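Local structure of transcriptional regulator (Pseudomonas aeruginosa, 3E7Q) at residues Glu21-Leu24 with Ala25-Arg29; His130-Ser133 with Tyr134-Arg138; Trp174-Ser177 with Gly178-Ala182; Ala195-Asp198 with Gly199-Gly203. The protein probably acts as a TetR-family transcriptional repressor that binds regulatory DNA through a helix-turn-helix motif. All blocks are in the same frame, centred on the assembly; numbering follows the deposited sequence.

How the contacts relate
The four contacts are local, three within a single helix and contact 3 running off the end of one, in an all-helical, two-chain assembly, and they follow one another along the chain. Contact 1 lies on helix 12-34 in the TetR-type DNA-binding region; contacts 2, 3 and 4 lie on helices 124-152, 159-179 and 186-204 in the BetI-type C-terminal region. Contacts 1 and 4 fall on opposite sides of the chain's centre, about 40 Å apart between centres. Contacts 2, 3 and 4 are mutually 22 to 24 Å apart between centres. Contacts 2 and 3 meet across the dimer: His130 of one subunit is hydrogen-bonded to Glu176 of the other, and Asp131 more weakly to Asn180. Contact 4 packs against its own copy, so the C-terminal helices join the two subunits.

Contact 1 of 4, residues Glu21-Leu24 with Ala25-Arg29; sequences EATL and ACLKR
Residues 21-24 run straight on into 25-29 as regular alpha helix, and four successive i to i+4 bonds tie the two segments together. The bond from Cys26 N to Ala22 O is the shortest at 2.8 Å and nearly straight, with 167° at the hydrogen, whereas Ala25 N reaches Glu21 O at 3.2 Å with a more bent approach of 144°. Leu27 N and Lys28 N continue the ladder to Thr23 O and Leu24 O. On the side-chain level, Leu27 leans back over the preceding turn, its CG 3.2 Å from Thr23 O. With CG anti to its own carbonyl carbon (chi1 -70°), it brings CD1 to a loose 4.5 Å from CD2 of Leu24. This turn belongs to helix 12-34 of the TetR-type DNA-binding region, whose predicted helix-turn-helix covers residues 36-55. Thr23 turns to Ile40 in helix 37-44 and to Leu61, Val62 and Ala65 in helix 58-82, and its OG1 is bonded to Leu19 O. Leu24 and Leu27 both rest on Phe116 of helix 110-120, in the C-terminal region. Cys26 has CB 3.3 Å from Ala22 O, and its side chain packs on Ala35.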
# COMPACT_ATOMS: atom_id res chain seq x y z
N GLU B 21 21.51 6.14 3.01
CA GLU B 21 21.34 6.25 1.54
C GLU B 21 21.85 4.99 0.75
O GLU B 21 21.24 4.60 -0.25
CB GLU B 21 22.01 7.56 1.01
CG GLU B 21 21.83 7.86 -0.51
CD GLU B 21 22.58 9.13 -1.05
OE1 GLU B 21 23.83 9.07 -1.27
OE2 GLU B 21 21.91 10.18 -1.31
N ALA B 22 22.95 4.36 1.18
CA ALA B 22 23.39 3.08 0.56
C ALA B 22 22.37 1.92 0.80
O ALA B 22 22.10 1.09 -0.11
CB ALA B 22 24.79 2.69 1.05
N THR B 23 21.83 1.87 2.02
CA THR B 23 20.79 0.91 2.40
C THR B 23 19.55 1.11 1.52
O THR B 23 19.01 0.11 0.98
CB THR B 23 20.45 1.05 3.91
OG1 THR B 23 21.66 0.91 4.65
CG2 THR B 23 19.46 0.02 4.40
N LEU B 24 19.10 2.38 1.36
CA LEU B 24 17.93 2.61 0.51
C LEU B 24 18.13 2.20 -0.97
O LEU B 24 17.18 1.74 -1.62
CB LEU B 24 17.46 4.06 0.60
CG LEU B 24 17.00 4.55 1.99
CD1 LEU B 24 17.01 6.06 1.97
CD2 LEU B 24 15.64 3.91 2.38
N ALA B 25 19.35 2.36 -1.47
CA ALA B 25 19.73 2.06 -2.87
C ALA B 25 19.82 0.59 -3.06
O ALA B 25 19.34 0.04 -4.05
CB ALA B 25 21.11 2.75 -3.29
N CYS B 26 20.44 -0.07 -2.09
CA CYS B 26 20.42 -1.52 -2.07
C CYS B 26 19.02 -2.16 -1.99
O CYS B 26 18.78 -3.18 -2.67
CB CYS B 26 21.28 -2.03 -0.94
SG CYS B 26 21.25 -3.78 -0.85
N LEU B 27 18.12 -1.58 -1.18
CA LEU B 27 16.76 -2.08 -1.09
C LEU B 27 16.00 -1.93 -2.41
O LEU B 27 15.22 -2.82 -2.79
CB LEU B 27 15.98 -1.35 0.00
CG LEU B 27 16.35 -1.58 1.46
CD1 LEU B 27 15.62 -0.56 2.29
CD2 LEU B 27 16.08 -3.03 1.95
N LYS B 28 16.21 -0.79 -3.08
CA LYS B 28 15.60 -0.49 -4.37
C LYS B 28 16.10 -1.41 -5.45
O LYS B 28 15.34 -1.68 -6.36
CB LYS B 28 15.81 0.99 -4.76
CG LYS B 28 15.49 1.34 -6.26
CD LYS B 28 15.03 2.80 -6.46
CE LYS B 28 14.99 3.17 -7.98
NZ LYS B 28 14.25 4.46 -8.30
N ARG B 29 17.32 -1.95 -5.31
CA ARG B 29 17.91 -2.84 -6.33
C ARG B 29 17.79 -4.35 -6.05
O ARG B 29 17.71 -5.15 -6.99
CB ARG B 29 19.40 -2.49 -6.50
CG ARG B 29 20.26 -3.52 -7.21
CD ARG B 29 21.68 -3.14 -7.11
NE ARG B 29 21.93 -1.87 -7.78
CZ ARG B 29 22.54 -1.72 -8.96
NH1 ARG B 29 22.99 -2.78 -9.64
NH2 ARG B 29 22.70 -0.50 -9.47

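Contact 2 of 4, residues His130-Ser133 with Tyr134-Arg138; sequences HDHS and YGEYR
His132 O is gripped by two groups, Glu136 N at 3.1 Å and a water at 2.6 Å. The same water donates to Glu136 OE2, bridging the carbonyl and the carboxylate one turn on. The bridge lies on helix 124-152 of the BetI-type C-terminal region, where these residues are spaced i to i+4. Glu136 has CG anti to its carbonyl carbon (chi1 -65°), which sets CG over one face of the His132 imidazole, 4.1 Å from the ring centroid, in a CH-pi contact displaced toward the rim; the bend at chi2 then directs the carboxylate. The ring and carboxylate planes are 37° apart, and OE2 comes no nearer to the ring than 3.7 Å, at CE1. A second CH-pi contact places Tyr134 CB over a face of the His130 ring. Both side chains have CG anti to the backbone N and point the same way; their rings are almost parallel but slid apart, with little overlap. His130 is held at both nitrogens, ND1 by Tyr66 OH and NE2 by Glu176 of the second subunit, against which Tyr134 also packs. A separate water donates to Asp131 O at 2.5 Å and accepts a weak bond from Arg138 NH2, lying in plane at the guanidinium edge.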
# COMPACT_ATOMS: atom_id res chain seq x y z
N HIS B 130 7.53 0.27 12.32
CA HIS B 130 6.24 0.51 11.74
C HIS B 130 5.16 0.94 12.75
O HIS B 130 4.46 1.91 12.54
CB HIS B 130 5.69 -0.70 10.97
CG HIS B 130 4.28 -0.47 10.51
ND1 HIS B 130 3.97 0.33 9.43
CD2 HIS B 130 3.09 -0.82 11.06
CE1 HIS B 130 2.66 0.41 9.29
NE2 HIS B 130 2.09 -0.28 10.28
N ASP B 131 5.04 0.19 13.82
CA ASP B 131 3.97 0.44 14.79
C ASP B 131 4.13 1.82 15.40
O ASP B 131 3.13 2.57 15.51
CB ASP B 131 3.95 -0.64 15.87
CG ASP B 131 3.60 -1.98 15.33
OD1 ASP B 131 3.04 -2.05 14.22
OD2 ASP B 131 3.90 -2.99 15.99
N HIS B 132 5.37 2.15 15.74
CA HIS B 132 5.65 3.40 16.37
C HIS B 132 5.36 4.60 15.46
O HIS B 132 4.78 5.60 15.91
CB HIS B 132 7.11 3.45 16.83
CG HIS B 132 7.56 4.81 17.28
ND1 HIS B 132 7.25 5.32 18.52
CD2 HIS B 132 8.27 5.78 16.64
CE1 HIS B 132 7.74 6.54 18.63
NE2 HIS B 132 8.36 6.84 17.50
N SER B 133 5.78 4.50 14.20
CA SER B 133 5.71 5.62 13.32
C SER B 133 4.32 5.80 12.79
O SER B 133 3.89 6.92 12.54
CB SER B 133 6.69 5.49 12.14
OG SER B 133 6.24 4.58 11.17
N TYR B 134 3.63 4.69 12.53
CA TYR B 134 2.22 4.76 12.19
C TYR B 134 1.42 5.36 13.40
O TYR B 134 0.53 6.17 13.22
CB TYR B 134 1.73 3.36 11.74
CG TYR B 134 0.23 3.25 11.35
CD1 TYR B 134 -0.32 3.99 10.30
CD2 TYR B 134 -0.61 2.38 12.07
CE1 TYR B 134 -1.69 3.88 9.98
CE2 TYR B 134 -1.94 2.26 11.78
CZ TYR B 134 -2.48 3.00 10.73
OH TYR B 134 -3.83 2.80 10.48
N GLY B 135 1.76 4.96 14.61
CA GLY B 135 1.21 5.57 15.83
C GLY B 135 1.35 7.09 15.91
O GLY B 135 0.42 7.80 16.28
N GLU B 136 2.49 7.60 15.50
CA GLU B 136 2.79 9.02 15.56
C GLU B 136 2.07 9.77 14.44
O GLU B 136 1.62 10.87 14.65
CB GLU B 136 4.30 9.25 15.47
CG GLU B 136 5.03 8.70 16.66
CD GLU B 136 4.56 9.24 18.03
OE1 GLU B 136 4.21 10.45 18.15
OE2 GLU B 136 4.52 8.42 19.00
N TYR B 137 2.00 9.16 13.27
CA TYR B 137 1.32 9.71 12.13
C TYR B 137 -0.19 9.91 12.45
O TYR B 137 -0.78 11.03 12.29
CB TYR B 137 1.56 8.78 10.93
CG TYR B 137 0.95 9.24 9.62
CD1 TYR B 137 1.62 10.10 8.77
CD2 TYR B 137 -0.30 8.79 9.24
CE1 TYR B 137 1.07 10.50 7.59
CE2 TYR B 137 -0.91 9.22 8.07
CZ TYR B 137 -0.22 10.08 7.25
OH TYR B 137 -0.79 10.43 6.07
N ARG B 138 -0.80 8.85 12.93
CA ARG B 138 -2.21 8.91 13.40
C ARG B 138 -2.44 9.89 14.58
O ARG B 138 -3.48 10.51 14.62
CB ARG B 138 -2.75 7.51 13.76
CG ARG B 138 -3.06 6.65 12.54
CD ARG B 138 -3.64 5.32 12.92
NE ARG B 138 -2.65 4.52 13.66
CZ ARG B 138 -2.84 3.96 14.85
NH1 ARG B 138 -3.99 4.03 15.48
NH2 ARG B 138 -1.86 3.30 15.41
O HOH W 1 0.73 1.77 15.45
O HOH W 2 3.64 5.71 18.21

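Contact 3 of 4, residues Trp174-Ser177 with Gly178-Ala182; sequences WLES and GLNPA
Leu175 and Leu179, one turn apart, lie side by side and point the same way, with their CD1 atoms 3.8 Å from each other. They get there by different torsions: Leu175 has CG anti to the backbone N (chi1 176°), while Leu179 has CG beside its N, which also sets CG 3.5 Å from Leu175 O. Glu176 bends at chi2 (36°), curling its carboxylate toward the following turn. There OE1 lies 3.8 Å from Leu179 CB, and OE2 approaches Asn180 CB while bonding to Thr183 OG1. The carboxylate and the Asn180 amide are turned 65° against each other. The helix ends here: Asn180 N still donates to Glu176 O at 3.0 Å, but Asn180 itself leaves helical angles, and Pro181 has no hydrogen to offer Ser177 O. Asn180 OD1 instead accepts from Ala182 N at 3.0 Å, forming an Asx turn, with the donor above the amide carbonyl plane. In the C-terminal region this end of helix 159-179 faces helix 110-120, where Trp174 meets Trp113 edge-to-face, and the second subunit, where Leu179 packs on His130 of helix 124-152 and Leu175 on Trp117 of helix 110-120.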
# COMPACT_ATOMS: atom_id res chain seq x y z
N TRP B 174 -1.42 7.67 -1.92
CA TRP B 174 0.01 7.77 -2.12
C TRP B 174 0.51 6.56 -2.94
O TRP B 174 1.27 6.71 -3.86
CB TRP B 174 0.72 7.90 -0.77
CG TRP B 174 2.18 8.00 -0.91
CD1 TRP B 174 2.91 9.12 -1.17
CD2 TRP B 174 3.11 6.91 -0.87
NE1 TRP B 174 4.24 8.80 -1.29
CE2 TRP B 174 4.39 7.45 -1.09
CE3 TRP B 174 2.99 5.54 -0.68
CZ2 TRP B 174 5.52 6.67 -1.11
CZ3 TRP B 174 4.14 4.73 -0.70
CH2 TRP B 174 5.38 5.30 -0.92
N LEU B 175 0.05 5.36 -2.58
CA LEU B 175 0.41 4.13 -3.25
C LEU B 175 -0.05 4.14 -4.73
O LEU B 175 0.72 3.83 -5.64
CB LEU B 175 -0.15 2.92 -2.46
CG LEU B 175 0.03 1.49 -3.02
CD1 LEU B 175 1.54 1.10 -3.09
CD2 LEU B 175 -0.79 0.49 -2.18
N GLU B 176 -1.29 4.52 -4.99
CA GLU B 176 -1.72 4.62 -6.36
C GLU B 176 -1.00 5.67 -7.21
O GLU B 176 -0.82 5.43 -8.37
CB GLU B 176 -3.24 4.80 -6.49
CG GLU B 176 -3.72 4.70 -7.97
CD GLU B 176 -2.94 3.66 -8.89
OE1 GLU B 176 -2.65 2.47 -8.47
OE2 GLU B 176 -2.66 4.06 -10.06
N SER B 177 -0.61 6.80 -6.63
CA SER B 177 0.15 7.82 -7.35
C SER B 177 1.42 7.19 -7.82
O SER B 177 1.80 7.39 -8.95
CB SER B 177 0.51 9.07 -6.51
OG SER B 177 -0.64 9.71 -5.91
N GLY B 178 2.10 6.45 -6.95
CA GLY B 178 3.36 5.82 -7.27
C GLY B 178 3.24 4.63 -8.22
O GLY B 178 4.04 4.47 -9.11
N LEU B 179 2.23 3.79 -8.06
CA LEU B 179 2.06 2.67 -9.01
C LEU B 179 1.65 3.11 -10.45
O LEU B 179 2.05 2.48 -11.46
CB LEU B 179 1.07 1.65 -8.48
CG LEU B 179 1.56 0.88 -7.26
CD1 LEU B 179 0.40 0.13 -6.63
CD2 LEU B 179 2.67 -0.03 -7.63
N ASN B 180 0.87 4.18 -10.53
CA ASN B 180 0.55 4.79 -11.80
C ASN B 180 0.28 6.30 -11.63
O ASN B 180 -0.83 6.69 -11.27
CB ASN B 180 -0.66 4.11 -12.46
CG ASN B 180 -0.86 4.55 -13.94
OD1 ASN B 180 -0.34 5.59 -14.40
ND2 ASN B 180 -1.64 3.78 -14.67
N PRO B 181 1.32 7.14 -11.87
CA PRO B 181 1.15 8.58 -11.67
C PRO B 181 0.08 9.19 -12.57
O PRO B 181 -0.31 10.31 -12.32
CB PRO B 181 2.51 9.17 -12.03
CG PRO B 181 3.20 8.08 -12.84
CD PRO B 181 2.68 6.78 -12.32
N ALA B 182 -0.38 8.47 -13.60
CA ALA B 182 -1.42 9.03 -14.47
C ALA B 182 -2.84 8.90 -13.93
O ALA B 182 -3.72 9.50 -14.46
CB ALA B 182 -1.32 8.40 -15.91

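Contact 4 of 4, residues Ala195-Asp198 with Gly199-Gly203; sequences AWVD and GLEAG
Leu200 lies alongside Trp196, one helical turn earlier, and both side chains point the same way. Leu200 CB is 3.3 Å from Val197 O, close against the backbone of the preceding turn. The next atom, CG, stands over one face of the indole, 4.3 Å from the centroid of the six-membered ring and 21° off its normal, a CH-pi contact displaced toward the rim. At the tip, CD1 meets the far end of the same ring, 3.6 Å from CZ3 and slightly farther from CH2. Val197 CG2 lies in plane at the indole edge. Beneath the side chains one rung of the alpha-helical ladder is nearly straight, with Glu201 N donating to Val197 O at 2.9 Å and 172°. Ala202 N donates to Asp198 O at 2.8 Å, but with a more bent approach of 138°, where the backbone widens into a pi-type turn at 200-203. The carboxylates of Asp198 and Glu201 both form salt bridges with Arg89 of helix 88-99, which probably offsets their like charges. Trp196 packs on Leu145 of helix 124-152 and on Leu166 and Leu169 of helix 159-179. Through Trp196, helix 186-204 packs on these two helices and also meets the other subunit, where Trp196 touches Trp196 of the second chain and Asp198 OD2 is salt-bridged to Arg207 of that chain.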
# COMPACT_ATOMS: atom_id res chain seq x y z
N ALA B 195 -12.68 16.33 0.30
CA ALA B 195 -14.04 15.78 0.14
C ALA B 195 -14.42 14.83 1.27
O ALA B 195 -15.59 14.74 1.69
CB ALA B 195 -14.22 15.12 -1.22
N TRP B 196 -13.42 14.10 1.76
CA TRP B 196 -13.59 13.25 2.91
C TRP B 196 -13.95 14.03 4.20
O TRP B 196 -14.81 13.64 4.98
CB TRP B 196 -12.26 12.52 3.17
CG TRP B 196 -12.30 11.57 4.28
CD1 TRP B 196 -12.62 10.28 4.18
CD2 TRP B 196 -11.99 11.81 5.69
NE1 TRP B 196 -12.54 9.67 5.40
CE2 TRP B 196 -12.18 10.58 6.35
CE3 TRP B 196 -11.60 12.91 6.43
CZ2 TRP B 196 -12.00 10.42 7.73
CZ3 TRP B 196 -11.41 12.75 7.81
CH2 TRP B 196 -11.59 11.50 8.44
N VAL B 197 -13.18 15.07 4.46
CA VAL B 197 -13.47 15.99 5.58
C VAL B 197 -14.84 16.60 5.45
O VAL B 197 -15.55 16.68 6.44
CB VAL B 197 -12.39 17.12 5.75
CG1 VAL B 197 -12.62 17.89 7.00
CG2 VAL B 197 -10.96 16.51 5.73
N ASP B 198 -15.19 17.01 4.22
CA ASP B 198 -16.54 17.54 3.94
C ASP B 198 -17.58 16.53 4.37
O ASP B 198 -18.57 16.89 5.00
CB ASP B 198 -16.79 17.79 2.44
CG ASP B 198 -16.04 18.98 1.87
OD1 ASP B 198 -15.41 19.77 2.59
OD2 ASP B 198 -16.09 19.11 0.64
N GLY B 199 -17.38 15.29 3.97
CA GLY B 199 -18.24 14.17 4.35
C GLY B 199 -18.48 14.03 5.84
O GLY B 199 -19.61 13.97 6.28
N LEU B 200 -17.41 13.96 6.62
CA LEU B 200 -17.50 14.09 8.07
C LEU B 200 -18.33 15.25 8.54
O LEU B 200 -19.25 15.09 9.25
CB LEU B 200 -16.13 14.31 8.68
CG LEU B 200 -15.24 13.18 9.11
CD1 LEU B 200 -14.13 13.84 9.97
CD2 LEU B 200 -15.92 12.13 9.90
N GLU B 201 -17.97 16.44 8.10
CA GLU B 201 -18.67 17.64 8.54
C GLU B 201 -20.15 17.67 8.16
O GLU B 201 -20.96 18.26 8.90
CB GLU B 201 -17.97 18.89 8.01
CG GLU B 201 -16.60 19.12 8.57
CD GLU B 201 -16.38 20.57 8.87
OE1 GLU B 201 -15.85 21.32 8.00
OE2 GLU B 201 -16.81 20.99 9.97
N ALA B 202 -20.50 17.01 7.05
CA ALA B 202 -21.87 16.97 6.55
C ALA B 202 -22.73 16.04 7.38
O ALA B 202 -23.93 16.17 7.39
CB ALA B 202 -21.94 16.62 5.07
N GLY B 203 -22.11 15.12 8.12
CA GLY B 203 -22.82 14.30 9.11
C GLY B 203 -22.24 12.91 9.31
O GLY B 203 -22.62 12.21 10.24